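Local atomic coordinates of TRAP dicarboxylate transporter-DctP subunit (Desulfovibrio salexigens, PDB entry 4N6D), a protein that probably binds a small organic solute, possibly a dicarboxylate, in the periplasm and delivers it to a TRAP-type membrane transporter. Residues Lys57-Lys62 and Asp249-Val254; Gln53-Arg58 and Asn256-Glu261; Ile30-Ala35 and Gly61-Gln66. All coordinates share one frame; numbering follows the deposited sequence.

Contact 1: Lys57-Lys62 and Asp249-Val254. With I3C (5-amino-2,4,6-triiodobenzene-1,3-dicarboxylic acid), chain B.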
ATOM      1  N   LYS A  57      11.868  11.754 -20.532  1.00 11.48           N
ATOM      2  CA  LYS A  57      13.143  11.347 -21.128  1.00 11.17           C
ATOM      3  C   LYS A  57      12.875  10.391 -22.283  1.00 13.26           C
ATOM      4  O   LYS A  57      13.408  10.569 -23.373  1.00 13.73           O
ATOM      5  CB  LYS A  57      14.057  10.689 -20.086  1.00 13.91           C
ATOM      6  CG  LYS A  57      15.437  10.278 -20.616  1.00 14.84           C
ATOM      7  CD  LYS A  57      16.283   9.706 -19.487  1.00 19.42           C
ATOM      8  CE  LYS A  57      17.633   9.186 -19.982  1.00 22.73           C
ATOM      9  NZ  LYS A  57      18.273   8.391 -18.926  1.00 22.24           N
ATOM     10  N   ARG A  58      12.045   9.376 -22.044  1.00 13.26           N
ATOM     11  CA  ARG A  58      11.874   8.301 -23.029  1.00 12.06           C
ATOM     12  C   ARG A  58      11.099   8.751 -24.256  1.00 13.59           C
ATOM     13  O   ARG A  58      11.242   8.176 -25.331  1.00 16.00           O
ATOM     14  CB  ARG A  58      11.171   7.112 -22.383  1.00 10.95           C
ATOM     15  CG  ARG A  58      12.053   6.414 -21.415  1.00 10.97           C
ATOM     16  CD  ARG A  58      11.328   5.280 -20.735  1.00 13.46           C
ATOM     17  NE  ARG A  58      12.105   4.792 -19.613  1.00 11.55           N
ATOM     18  CZ  ARG A  58      11.904   3.623 -19.006  1.00 14.52           C
ATOM     19  NH1 ARG A  58      10.989   2.762 -19.448  1.00 12.89           N
ATOM     20  NH2 ARG A  58      12.669   3.290 -17.976  1.00 17.70           N
ATOM     21  N   THR A  59      10.288   9.793 -24.100  1.00 10.54           N
ATOM     22  CA  THR A  59       9.549  10.362 -25.233  1.00 11.01           C
ATOM     23  C   THR A  59      10.287  11.523 -25.904  1.00 14.36           C
ATOM     24  O   THR A  59       9.735  12.209 -26.781  1.00 14.77           O
ATOM     25  CB  THR A  59       8.131  10.840 -24.826  1.00 10.07           C
ATOM     26  OG1 THR A  59       8.226  11.952 -23.928  1.00 12.18           O
ATOM     27  CG2 THR A  59       7.332   9.738 -24.201  1.00 10.74           C
ATOM     28  N   ALA A  60      11.531  11.738 -25.488  1.00 15.28           N
ATOM     29  CA  ALA A  60      12.402  12.722 -26.119  1.00 15.80           C
ATOM     30  C   ALA A  60      11.751  14.069 -26.050  1.00 12.98           C
ATOM     31  O   ALA A  60      11.843  14.874 -26.970  1.00 14.97           O
ATOM     32  CB  ALA A  60      12.705  12.343 -27.563  1.00 23.49           C
ATOM     33  N   GLY A  61      11.081  14.311 -24.934  1.00 16.46           N
ATOM     34  CA  GLY A  61      10.469  15.605 -24.680  1.00 17.94           C
ATOM     35  C   GLY A  61       9.136  15.828 -25.371  1.00 16.11           C
ATOM     36  O   GLY A  61       8.564  16.900 -25.252  1.00 15.73           O
ATOM     37  N   LYS A  62       8.618  14.825 -26.079  1.00 15.72           N
ATOM     38  CA  LYS A  62       7.321  14.982 -26.732  1.00 13.84           C
ATOM     39  C   LYS A  62       6.184  15.106 -25.730  1.00 13.27           C
ATOM     40  O   LYS A  62       5.169  15.737 -26.015  1.00 14.63           O
ATOM     41  CB  LYS A  62       7.037  13.824 -27.681  1.00 17.72           C
ATOM     42  CG  LYS A  62       7.870  13.875 -28.948  1.00 27.57           C
ATOM     43  CD  LYS A  62       7.445  12.779 -29.901  1.00 32.96           C
ATOM     44  CE  LYS A  62       7.629  11.421 -29.269  1.00 38.69           C
ATOM     45  NZ  LYS A  62       7.295  10.325 -30.203  1.00 45.02           N
ATOM     46  N   ASP A 249       0.965   6.036 -30.909  1.00 17.04           N
ATOM     47  CA  ASP A 249       1.362   4.684 -30.534  1.00 15.65           C
ATOM     48  C   ASP A 249       2.738   4.583 -29.879  1.00 15.56           C
ATOM     49  O   ASP A 249       2.938   3.769 -28.970  1.00 14.98           O
ATOM     50  CB  ASP A 249       1.311   3.777 -31.770  1.00 14.91           C
ATOM     51  CG  ASP A 249      -0.107   3.341 -32.109  1.00 27.17           C
ATOM     52  OD1 ASP A 249      -0.975   3.383 -31.212  1.00 22.54           O
ATOM     53  OD2 ASP A 249      -0.346   2.936 -33.260  1.00 33.30           O
ATOM     54  N   ASP A 250       3.711   5.370 -30.326  1.00 16.78           N
ATOM     55  CA  ASP A 250       5.032   5.282 -29.704  1.00 12.70           C
ATOM     56  C   ASP A 250       5.046   5.757 -28.255  1.00 15.42           C
ATOM     57  O   ASP A 250       5.728   5.172 -27.402  1.00 17.26           O
ATOM     58  CB  ASP A 250       6.108   6.010 -30.529  1.00 19.05           C
ATOM     59  CG  ASP A 250       5.878   7.508 -30.638  1.00 28.46           C
ATOM     60  OD1 ASP A 250       4.742   7.975 -30.489  1.00 23.36           O
ATOM     61  OD2 ASP A 250       6.858   8.228 -30.897  1.00 34.12           O
ATOM     62  N   VAL A 251       4.270   6.797 -27.975  1.00 11.93           N
ATOM     63  CA  VAL A 251       4.061   7.246 -26.601  1.00 11.72           C
ATOM     64  C   VAL A 251       3.303   6.204 -25.764  1.00 12.32           C
ATOM     65  O   VAL A 251       3.661   5.941 -24.610  1.00 10.80           O
ATOM     66  CB  VAL A 251       3.337   8.622 -26.568  1.00 13.64           C
ATOM     67  CG1 VAL A 251       3.018   9.025 -25.138  1.00 11.99           C
ATOM     68  CG2 VAL A 251       4.199   9.682 -27.221  1.00 17.32           C
ATOM     69  N   LYS A 252       2.257   5.602 -26.327  1.00 12.55           N
ATOM     70  CA  LYS A 252       1.538   4.542 -25.609  1.00 13.50           C
ATOM     71  C   LYS A 252       2.474   3.410 -25.239  1.00 12.07           C
ATOM     72  O   LYS A 252       2.412   2.876 -24.127  1.00 10.97           O
ATOM     73  CB  LYS A 252       0.370   3.990 -26.433  1.00 12.42           C
ATOM     74  CG  LYS A 252      -0.813   4.943 -26.610  1.00  9.78           C
ATOM     75  CD  LYS A 252      -1.996   4.198 -27.214  1.00 15.08           C
ATOM     76  CE  LYS A 252      -3.229   5.068 -27.384  1.00 18.31           C
ATOM     77  NZ  LYS A 252      -4.213   4.374 -28.250  1.00 31.64           N
ATOM     78  N   LYS A 253       3.370   3.038 -26.155  1.00 11.26           N
ATOM     79  CA  LYS A 253       4.321   1.989 -25.840  1.00 12.87           C
ATOM     80  C   LYS A 253       5.211   2.354 -24.652  1.00 10.70           C
ATOM     81  O   LYS A 253       5.472   1.528 -23.784  1.00 11.58           O
ATOM     82  CB  LYS A 253       5.196   1.688 -27.049  1.00 18.28           C
ATOM     83  CG  LYS A 253       6.161   0.567 -26.760  1.00 22.61           C
ATOM     84  CD  LYS A 253       7.007   0.215 -27.954  1.00 31.49           C
ATOM     85  CE  LYS A 253       7.583  -1.183 -27.806  1.00 31.23           C
ATOM     86  NZ  LYS A 253       8.095  -1.479 -26.462  1.00 33.56           N
ATOM     87  N   VAL A 254       5.704   3.587 -24.609  1.00 11.93           N
ATOM     88  CA  VAL A 254       6.495   4.015 -23.466  1.00 11.89           C
ATOM     89  C   VAL A 254       5.706   3.853 -22.180  1.00 11.58           C
ATOM     90  O   VAL A 254       6.211   3.328 -21.193  1.00 11.29           O
ATOM     91  CB  VAL A 254       6.953   5.477 -23.622  1.00 12.05           C
ATOM     92  CG1 VAL A 254       7.583   5.981 -22.351  1.00 15.84           C
ATOM     93  CG2 VAL A 254       7.937   5.604 -24.782  1.00 14.83           C
TER
HETATM   94  I3  I3C B 401      16.817  14.483 -29.546  0.50 21.04           I
HETATM   95  I2  I3C B 401      14.274  16.193 -24.402  0.50 27.29           I
HETATM   96  I1  I3C B 401      15.192  20.192 -28.835  0.50 32.58           I
HETATM   97  O8  I3C B 401      15.587  17.578 -31.219  0.50 28.50           O
HETATM   98  O9  I3C B 401      17.625  17.639 -30.459  0.50 34.36           O
HETATM   99  C10 I3C B 401      14.257  18.979 -25.899  0.50 29.30           C
HETATM  100  N13 I3C B 401      15.628  14.320 -26.594  0.50 29.53           N
HETATM  101  C1  I3C B 401      15.880  17.252 -28.862  0.50 23.90           C
HETATM  102  C6  I3C B 401      15.964  15.973 -28.356  0.50 21.45           C
HETATM  103  C5  I3C B 401      15.514  15.658 -27.093  0.50 24.96           C
HETATM  104  C4  I3C B 401      14.966  16.650 -26.320  0.50 22.11           C
HETATM  105  C3  I3C B 401      14.860  17.944 -26.794  0.50 17.15           C
HETATM  106  C2  I3C B 401      15.320  18.239 -28.069  0.50 12.26           C
HETATM  107  C7  I3C B 401      16.390  17.510 -30.246  0.50 30.75           C
HETATM  108  O11 I3C B 401      15.005  19.810 -25.318  0.50 28.87           O
HETATM  109  O12 I3C B 401      13.012  19.009 -25.703  0.50 34.92           O
HETATM  110  O   HOH W   1       8.927   2.917 -21.381  1.00 14.99           O
HETATM  111  O   HOH W   2       4.984  10.692 -31.180  1.00 38.38           O
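Val-254 of helix 249-285 presses its CG1 methyl against the end of helix 43-58, 3.8 Å from CB of Arg-58 and 4.2 Å from CG2 of Thr-59. CG1 is the branch that lies anti to the backbone N (chi1 171°), which directs it across the gap between the helices. Thr-59 meets it at about a right angle, and the same threonine methyl also faces CG2 of Val-251, 4.4 Å away. The hydroxyl of Thr-59 turns back into its own unit instead, hydrogen-bonded to Val-55 O and Val-63 N, which probably helps keep CG2 turned to the valines. At Thr-59 the chain leaves helical geometry in a Schellman motif with Ala-60 at C-prime: Gly-61 N returns to Glu-56 O and Ala-60 N to Lys-57 O. An overlapping type I' turn, Thr-59 to Lys-62, leads into strand 63-68, completing the helix-to-strand step of a beta-alpha-beta unit. Lys-62 points its ammonium group at Asp-250 from the opposite direction, modelled as a salt bridge through OD2 but too close for its exact geometry to be trusted. Beside Arg-58, whose guanidinium is bridged to Glu-54 and Glu-261, a water lies at the guanidinium edge, in its plane, accepting from NH1 at 2.8 Å and donating to Val-254 O. The turn's far side carries a bound triiodo-isophthalate, the compound used for phasing, whose N13 is 3.6 Å from CA of Ala-60.

Contact 2: Gln53-Arg58 and Asn256-Glu261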
ATOM      1  N   GLN A  53       9.894  11.825 -14.766  1.00  9.51           N
ATOM      2  CA  GLN A  53      11.257  11.930 -15.285  1.00 13.30           C
ATOM      3  C   GLN A  53      11.454  10.942 -16.435  1.00 12.51           C
ATOM      4  O   GLN A  53      11.996  11.287 -17.474  1.00 15.55           O
ATOM      5  CB  GLN A  53      12.270  11.642 -14.181  1.00 18.47           C
ATOM      6  CG  GLN A  53      12.348  12.735 -13.116  1.00 28.15           C
ATOM      7  CD  GLN A  53      13.031  12.267 -11.838  1.00 42.99           C
ATOM      8  OE1 GLN A  53      13.749  11.258 -11.822  1.00 45.69           O
ATOM      9  NE2 GLN A  53      12.803  13.000 -10.753  1.00 49.01           N
ATOM     10  N   GLU A  54      11.013   9.707 -16.236  1.00 13.55           N
ATOM     11  CA  GLU A  54      11.221   8.674 -17.243  1.00 13.48           C
ATOM     12  C   GLU A  54      10.353   8.891 -18.474  1.00 10.50           C
ATOM     13  O   GLU A  54      10.785   8.671 -19.583  1.00 11.48           O
ATOM     14  CB  GLU A  54      10.967   7.289 -16.650  1.00 16.02           C
ATOM     15  CG  GLU A  54      12.124   6.758 -15.812  1.00 23.14           C
ATOM     16  CD  GLU A  54      13.500   6.898 -16.503  1.00 28.14           C
ATOM     17  OE1 GLU A  54      13.702   6.423 -17.657  1.00 30.68           O
ATOM     18  OE2 GLU A  54      14.381   7.526 -15.898  1.00 31.88           O
ATOM     19  N   VAL A  55       9.134   9.380 -18.275  1.00  9.58           N
ATOM     20  CA  VAL A  55       8.257   9.652 -19.415  1.00  9.13           C
ATOM     21  C   VAL A  55       8.804  10.790 -20.294  1.00  9.86           C
ATOM     22  O   VAL A  55       8.828  10.681 -21.506  1.00  9.89           O
ATOM     23  CB  VAL A  55       6.829   9.972 -18.954  1.00  9.19           C
ATOM     24  CG1 VAL A  55       6.016  10.599 -20.068  1.00  8.22           C
ATOM     25  CG2 VAL A  55       6.163   8.704 -18.442  1.00 10.10           C
ATOM     26  N   GLU A  56       9.257  11.877 -19.679  1.00 11.15           N
ATOM     27  CA  GLU A  56       9.784  12.989 -20.440  1.00 10.05           C
ATOM     28  C   GLU A  56      11.047  12.582 -21.173  1.00 11.00           C
ATOM     29  O   GLU A  56      11.263  12.994 -22.314  1.00 14.08           O
ATOM     30  CB  GLU A  56      10.024  14.210 -19.521  1.00 12.10           C
ATOM     31  CG  GLU A  56       8.725  14.688 -18.888  1.00  9.43           C
ATOM     32  CD  GLU A  56       8.829  16.022 -18.140  1.00 15.65           C
ATOM     33  OE1 GLU A  56       9.949  16.432 -17.762  1.00 14.50           O
ATOM     34  OE2 GLU A  56       7.767  16.670 -17.952  1.00 13.99           O
ATOM     35  N   LYS A  57      11.868  11.754 -20.532  1.00 11.48           N
ATOM     36  CA  LYS A  57      13.143  11.347 -21.128  1.00 11.17           C
ATOM     37  C   LYS A  57      12.875  10.391 -22.283  1.00 13.26           C
ATOM     38  O   LYS A  57      13.408  10.569 -23.373  1.00 13.73           O
ATOM     39  CB  LYS A  57      14.057  10.689 -20.086  1.00 13.91           C
ATOM     40  CG  LYS A  57      15.437  10.278 -20.616  1.00 14.84           C
ATOM     41  CD  LYS A  57      16.283   9.706 -19.487  1.00 19.42           C
ATOM     42  CE  LYS A  57      17.633   9.186 -19.982  1.00 22.73           C
ATOM     43  NZ  LYS A  57      18.273   8.391 -18.926  1.00 22.24           N
ATOM     44  N   ARG A  58      12.045   9.376 -22.044  1.00 13.26           N
ATOM     45  CA  ARG A  58      11.874   8.301 -23.029  1.00 12.06           C
ATOM     46  C   ARG A  58      11.099   8.751 -24.256  1.00 13.59           C
ATOM     47  O   ARG A  58      11.242   8.176 -25.331  1.00 16.00           O
ATOM     48  CB  ARG A  58      11.171   7.112 -22.383  1.00 10.95           C
ATOM     49  CG  ARG A  58      12.053   6.414 -21.415  1.00 10.97           C
ATOM     50  CD  ARG A  58      11.328   5.280 -20.735  1.00 13.46           C
ATOM     51  NE  ARG A  58      12.105   4.792 -19.613  1.00 11.55           N
ATOM     52  CZ  ARG A  58      11.904   3.623 -19.006  1.00 14.52           C
ATOM     53  NH1 ARG A  58      10.989   2.762 -19.448  1.00 12.89           N
ATOM     54  NH2 ARG A  58      12.669   3.290 -17.976  1.00 17.70           N
ATOM     55  N   ASN A 256       3.062   2.005 -21.577  1.00  8.36           N
ATOM     56  CA  ASN A 256       2.719   0.618 -21.356  1.00  7.64           C
ATOM     57  C   ASN A 256       3.908  -0.099 -20.756  1.00 10.48           C
ATOM     58  O   ASN A 256       3.769  -0.827 -19.775  1.00 10.57           O
ATOM     59  CB  ASN A 256       2.326  -0.053 -22.664  1.00  9.70           C
ATOM     60  CG  ASN A 256       0.885   0.173 -23.019  1.00 12.72           C
ATOM     61  OD1 ASN A 256       0.063   0.419 -22.149  1.00 13.86           O
ATOM     62  ND2 ASN A 256       0.564   0.066 -24.300  1.00 14.41           N
ATOM     63  N   ASP A 257       5.087   0.113 -21.335  1.00  9.17           N
ATOM     64  CA  ASP A 257       6.294  -0.529 -20.808  1.00 11.00           C
ATOM     65  C   ASP A 257       6.614  -0.105 -19.377  1.00  9.55           C
ATOM     66  O   ASP A 257       7.138  -0.890 -18.571  1.00 15.09           O
ATOM     67  CB  ASP A 257       7.492  -0.233 -21.707  1.00 14.95           C
ATOM     68  CG  ASP A 257       7.453  -1.010 -23.017  1.00 19.61           C
ATOM     69  OD1 ASP A 257       6.667  -1.956 -23.126  1.00 19.91           O
ATOM     70  OD2 ASP A 257       8.219  -0.675 -23.929  1.00 23.43           O
ATOM     71  N   LEU A 258       6.284   1.135 -19.027  1.00  8.08           N
ATOM     72  CA  LEU A 258       6.492   1.593 -17.661  1.00  7.91           C
ATOM     73  C   LEU A 258       5.545   0.994 -16.609  1.00  8.77           C
ATOM     74  O   LEU A 258       5.734   1.191 -15.418  1.00  9.26           O
ATOM     75  CB  LEU A 258       6.405   3.121 -17.582  1.00  7.95           C
ATOM     76  CG  LEU A 258       7.700   3.831 -17.921  1.00 12.45           C
ATOM     77  CD1 LEU A 258       7.418   5.296 -18.250  1.00 10.91           C
ATOM     78  CD2 LEU A 258       8.723   3.686 -16.783  1.00 12.53           C
ATOM     79  N   GLY A 259       4.506   0.281 -17.015  1.00  8.47           N
ATOM     80  CA  GLY A 259       3.551  -0.181 -16.015  1.00  9.31           C
ATOM     81  C   GLY A 259       4.192  -1.127 -15.005  1.00  8.08           C
ATOM     82  O   GLY A 259       4.175  -0.894 -13.791  1.00  9.32           O
ATOM     83  N   ARG A 260       4.756  -2.219 -15.499  1.00  7.56           N
ATOM     84  CA  ARG A 260       5.428  -3.158 -14.607  1.00  7.85           C
ATOM     85  C   ARG A 260       6.673  -2.531 -13.973  1.00  7.96           C
ATOM     86  O   ARG A 260       6.943  -2.717 -12.780  1.00  8.46           O
ATOM     87  CB  ARG A 260       5.817  -4.440 -15.350  1.00  8.97           C
ATOM     88  CG  ARG A 260       6.336  -5.500 -14.412  1.00 11.64           C
ATOM     89  CD  ARG A 260       7.183  -6.512 -15.163  1.00 19.90           C
ATOM     90  NE  ARG A 260       7.868  -7.387 -14.217  1.00 29.86           N
ATOM     91  CZ  ARG A 260       7.274  -8.375 -13.576  1.00 29.81           C
ATOM     92  NH1 ARG A 260       5.998  -8.636 -13.819  1.00 35.53           N
ATOM     93  NH2 ARG A 260       7.964  -9.121 -12.716  1.00 28.19           N
ATOM     94  N   GLU A 261       7.430  -1.782 -14.763  1.00  9.23           N
ATOM     95  CA  GLU A 261       8.657  -1.175 -14.274  1.00  8.63           C
ATOM     96  C   GLU A 261       8.350  -0.275 -13.089  1.00  9.78           C
ATOM     97  O   GLU A 261       9.072  -0.264 -12.097  1.00  9.50           O
ATOM     98  CB  GLU A 261       9.328  -0.313 -15.341  1.00 11.52           C
ATOM     99  CG  GLU A 261       9.788  -1.028 -16.577  1.00 18.39           C
ATOM    100  CD  GLU A 261      10.660  -0.144 -17.462  1.00 21.65           C
ATOM    101  OE1 GLU A 261      11.159   0.880 -16.951  1.00 15.74           O
ATOM    102  OE2 GLU A 261      10.854  -0.499 -18.651  1.00 22.18           O
TER
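Arg-58 and Glu-261 reach toward each other from opposite directions between the two helices, and the guanidinium grips the carboxylate end-on with both terminal nitrogens on one oxygen. NH2 donates to the syn lone pair of Glu-261 OE1 at 3.0 Å, while NH1 reaches the same OE1 at 3.1 Å from above the carboxylate plane. A weak bond from NH1 to OE2 adds a third thread. With both main bonds on one oxygen and the planes 54° apart, the bridge is not the coplanar pair of parallel bonds; even so, OE1 stays in the guanidinium plane. On the arginine's own helix, NE donates to OE1 of Glu-54 at 3.0 Å, one turn back, through that oxygen's anti lone pair. The cation is thereby held between two carboxylates, which probably offsets their mutual repulsion. Leu-258 lies over one guanidinium face, its CD2 methyl 3.5 Å above the plane and shifted toward the rim. The other branch, CD1, crosses to CG2 of Val-55 at 3.6 Å and begins the apolar layer beneath the ion pairs, which Val-55 continues toward Val-63 and Leu-255. The short segments run roughly antiparallel (148°), with axes 11.4 Å apart. A Glu-54, Arg-58, Glu-261 salt-bridge network above a leucine-valine seam thus joins two helices that pack along the same face of a five-stranded mixed sheet, an alpha/beta arrangement as in the lobes of periplasmic solute-binding proteins.

Contact 3: Ile30-Ala35 and Gly61-Gln66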
ATOM      1  N   ILE A  30       2.465  17.240 -26.068  1.00 16.22           N
ATOM      2  CA  ILE A  30       1.457  16.583 -25.241  1.00 14.41           C
ATOM      3  C   ILE A  30       1.751  16.977 -23.815  1.00 14.08           C
ATOM      4  O   ILE A  30       2.891  16.844 -23.356  1.00 12.03           O
ATOM      5  CB  ILE A  30       1.553  15.039 -25.367  1.00 14.91           C
ATOM      6  CG1 ILE A  30       1.200  14.573 -26.784  1.00 16.23           C
ATOM      7  CG2 ILE A  30       0.629  14.361 -24.374  1.00 17.11           C
ATOM      8  CD1 ILE A  30       1.648  13.144 -27.070  1.00 18.91           C
ATOM      9  N   SER A  31       0.739  17.478 -23.115  1.00 12.35           N
ATOM     10  CA  SER A  31       0.918  17.980 -21.762  1.00 11.25           C
ATOM     11  C   SER A  31      -0.066  17.250 -20.871  1.00 14.22           C
ATOM     12  O   SER A  31      -1.267  17.233 -21.150  1.00 14.98           O
ATOM     13  CB  SER A  31       0.649  19.484 -21.708  1.00 15.93           C
ATOM     14  OG  SER A  31       0.917  20.023 -20.410  1.00 18.21           O
ATOM     15  N   LEU A  32       0.434  16.617 -19.818  1.00 12.03           N
ATOM     16  CA  LEU A  32      -0.430  15.837 -18.937  1.00 10.90           C
ATOM     17  C   LEU A  32      -0.338  16.330 -17.495  1.00 10.11           C
ATOM     18  O   LEU A  32       0.763  16.491 -16.962  1.00 13.17           O
ATOM     19  CB  LEU A  32      -0.011  14.381 -18.972  1.00  9.78           C
ATOM     20  CG  LEU A  32      -0.052  13.717 -20.347  1.00 11.47           C
ATOM     21  CD1 LEU A  32       0.629  12.369 -20.314  1.00 12.49           C
ATOM     22  CD2 LEU A  32      -1.496  13.630 -20.829  1.00 15.88           C
ATOM     23  N   SER A  33      -1.479  16.501 -16.839  1.00  7.37           N
ATOM     24  CA  SER A  33      -1.508  16.808 -15.420  1.00  7.31           C
ATOM     25  C   SER A  33      -1.651  15.518 -14.610  1.00  7.34           C
ATOM     26  O   SER A  33      -2.365  14.612 -15.017  1.00  8.69           O
ATOM     27  CB  SER A  33      -2.675  17.746 -15.090  1.00  8.59           C
ATOM     28  OG  SER A  33      -3.885  17.155 -15.545  1.00 11.74           O
ATOM     29  N   TYR A  34      -0.966  15.447 -13.468  1.00  6.97           N
ATOM     30  CA  TYR A  34      -0.930  14.250 -12.647  1.00  7.37           C
ATOM     31  C   TYR A  34      -1.277  14.671 -11.216  1.00  7.52           C
ATOM     32  O   TYR A  34      -0.487  15.331 -10.518  1.00  9.76           O
ATOM     33  CB  TYR A  34       0.464  13.617 -12.808  1.00  9.03           C
ATOM     34  CG  TYR A  34       0.698  12.236 -12.243  1.00  7.15           C
ATOM     35  CD1 TYR A  34       1.546  11.365 -12.895  1.00  8.06           C
ATOM     36  CD2 TYR A  34       0.142  11.822 -11.041  1.00  7.26           C
ATOM     37  CE1 TYR A  34       1.834  10.105 -12.376  1.00  8.34           C
ATOM     38  CE2 TYR A  34       0.414  10.557 -10.526  1.00  7.34           C
ATOM     39  CZ  TYR A  34       1.272   9.713 -11.198  1.00  9.76           C
ATOM     40  OH  TYR A  34       1.591   8.463 -10.717  1.00  9.15           O
ATOM     41  N   ALA A  35      -2.503  14.339 -10.809  1.00  7.60           N
ATOM     42  CA  ALA A  35      -3.009  14.663  -9.480  1.00  9.03           C
ATOM     43  C   ALA A  35      -2.586  13.589  -8.488  1.00 10.02           C
ATOM     44  O   ALA A  35      -2.567  12.416  -8.818  1.00  8.04           O
ATOM     45  CB  ALA A  35      -4.529  14.783  -9.509  1.00  8.55           C
ATOM     46  N   GLY A  61      11.081  14.311 -24.934  1.00 16.46           N
ATOM     47  CA  GLY A  61      10.469  15.605 -24.680  1.00 17.94           C
ATOM     48  C   GLY A  61       9.136  15.828 -25.371  1.00 16.11           C
ATOM     49  O   GLY A  61       8.564  16.900 -25.252  1.00 15.73           O
ATOM     50  N   LYS A  62       8.618  14.825 -26.079  1.00 15.72           N
ATOM     51  CA  LYS A  62       7.321  14.982 -26.732  1.00 13.84           C
ATOM     52  C   LYS A  62       6.184  15.106 -25.730  1.00 13.27           C
ATOM     53  O   LYS A  62       5.169  15.737 -26.015  1.00 14.63           O
ATOM     54  CB  LYS A  62       7.037  13.824 -27.681  1.00 17.72           C
ATOM     55  CG  LYS A  62       7.870  13.875 -28.948  1.00 27.57           C
ATOM     56  CD  LYS A  62       7.445  12.779 -29.901  1.00 32.96           C
ATOM     57  CE  LYS A  62       7.629  11.421 -29.269  1.00 38.69           C
ATOM     58  NZ  LYS A  62       7.295  10.325 -30.203  1.00 45.02           N
ATOM     59  N   VAL A  63       6.363  14.508 -24.561  1.00 11.54           N
ATOM     60  CA  VAL A  63       5.391  14.602 -23.475  1.00 12.20           C
ATOM     61  C   VAL A  63       5.996  15.372 -22.320  1.00 11.06           C
ATOM     62  O   VAL A  63       7.163  15.157 -21.966  1.00 11.82           O
ATOM     63  CB  VAL A  63       5.015  13.195 -22.932  1.00 12.41           C
ATOM     64  CG1 VAL A  63       4.051  13.295 -21.745  1.00 10.26           C
ATOM     65  CG2 VAL A  63       4.401  12.353 -24.030  1.00 15.94           C
ATOM     66  N   GLN A  64       5.218  16.284 -21.751  1.00  9.57           N
ATOM     67  CA  GLN A  64       5.566  16.914 -20.489  1.00 10.88           C
ATOM     68  C   GLN A  64       4.483  16.572 -19.471  1.00 12.20           C
ATOM     69  O   GLN A  64       3.316  16.424 -19.823  1.00 12.51           O
ATOM     70  CB  GLN A  64       5.722  18.438 -20.634  1.00 14.49           C
ATOM     71  CG  GLN A  64       4.455  19.176 -20.919  1.00 14.38           C
ATOM     72  CD  GLN A  64       4.690  20.665 -21.090  1.00 17.57           C
ATOM     73  OE1 GLN A  64       5.793  21.099 -21.469  1.00 17.76           O
ATOM     74  NE2 GLN A  64       3.665  21.459 -20.808  1.00 19.59           N
ATOM     75  N   VAL A  65       4.882  16.458 -18.209  1.00 10.07           N
ATOM     76  CA  VAL A  65       3.963  16.141 -17.115  1.00 11.63           C
ATOM     77  C   VAL A  65       4.048  17.212 -16.025  1.00 12.44           C
ATOM     78  O   VAL A  65       5.145  17.536 -15.539  1.00 13.82           O
ATOM     79  CB  VAL A  65       4.335  14.772 -16.498  1.00 11.71           C
ATOM     80  CG1 VAL A  65       3.326  14.382 -15.405  1.00 12.78           C
ATOM     81  CG2 VAL A  65       4.388  13.714 -17.564  1.00 12.36           C
ATOM     82  N   GLN A  66       2.909  17.809 -15.670  1.00 10.88           N
ATOM     83  CA  GLN A  66       2.850  18.697 -14.518  1.00  9.87           C
ATOM     84  C   GLN A  66       2.260  17.932 -13.349  1.00 13.65           C
ATOM     85  O   GLN A  66       1.179  17.361 -13.463  1.00 10.07           O
ATOM     86  CB  GLN A  66       1.936  19.896 -14.760  1.00 12.70           C
ATOM     87  CG  GLN A  66       2.470  20.888 -15.743  1.00 22.62           C
ATOM     88  CD  GLN A  66       2.423  20.338 -17.138  1.00 24.12           C
ATOM     89  OE1 GLN A  66       3.454  20.210 -17.802  1.00 20.95           O
ATOM     90  NE2 GLN A  66       1.220  20.006 -17.600  1.00 24.14           N
TER
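Ile-30 pairs with Val-63, Ser-31 with Gln-64, Leu-32 with Val-65 and Ser-33 with Gln-66, in the parallel register of a beta-alpha-beta unit whose two strands are connected through helix 43-58. The backbones alternate regularly: Ile-30 N binds Lys-62 O, Gln-64 N binds Ile-30 O at 2.9 Å, Leu-32 N binds Gln-64 O, Gln-66 N binds Leu-32 O at 2.8 Å, and Tyr-34 N binds Gln-66 O. On the face of Ile-30, Leu-32, Val-63 and Val-65 the contacts are apolar. CD1 of Leu-32 reaches diagonally to CG1 of Val-63, 3.8 Å away, and CB of Tyr-34 meets CG1 of Val-65 at 3.9 Å. The face of Ser-31, Ser-33, Gln-64 and Gln-66 is polar. Gln-64 runs extended beyond CG, whereas Gln-66 folds back at chi2 (72°) along the strand, and their amides converge on one hydroxyl. Ser-31 OG accepts from Gln-64 NE2 at 3.1 Å, in that amide's plane, and from Gln-66 NE2 at 2.8 Å, tilted 22° from the plane of the second amide. Farther out, strand 30-35 continues into the mixed sheet by backbone bonds of Ser-33 and Ala-35 with Ile-90; strand 63-68 is outermost within this chain. Helix 43-58 packs on the apolar face: Val-55 touches Val-63, while the Tyr-34 ring leads away from the neighbouring strand to meet Trp-51 and to bond through its hydroxyl with Gln-47. Glu-56 of the same helix accepts from Val-65 N through OE2.

All three contacts are partly buried, each with a buried apolar side (Val-251 and Thr-59; Val-55 and Leu-258; Leu-32, Val-63 and Val-65) next to a more exposed polar one. Contacts 1 and 2 join helix 43-58 to helix 249-285 at neighbouring places, sharing Arg-58: contact 2 pairs helix with helix through charged groups and a leucine, whereas contact 1 catches the helix end and its turn, with small methyls and water. Contact 3 holds the strands at either end of helix 43-58 by regular backbone bonds. Val-251 CG1 packs on Val-63 CG2, tying contact 1 to contact 3, and Glu-56 links all three, its side chain reaching the strand and its backbone the turn.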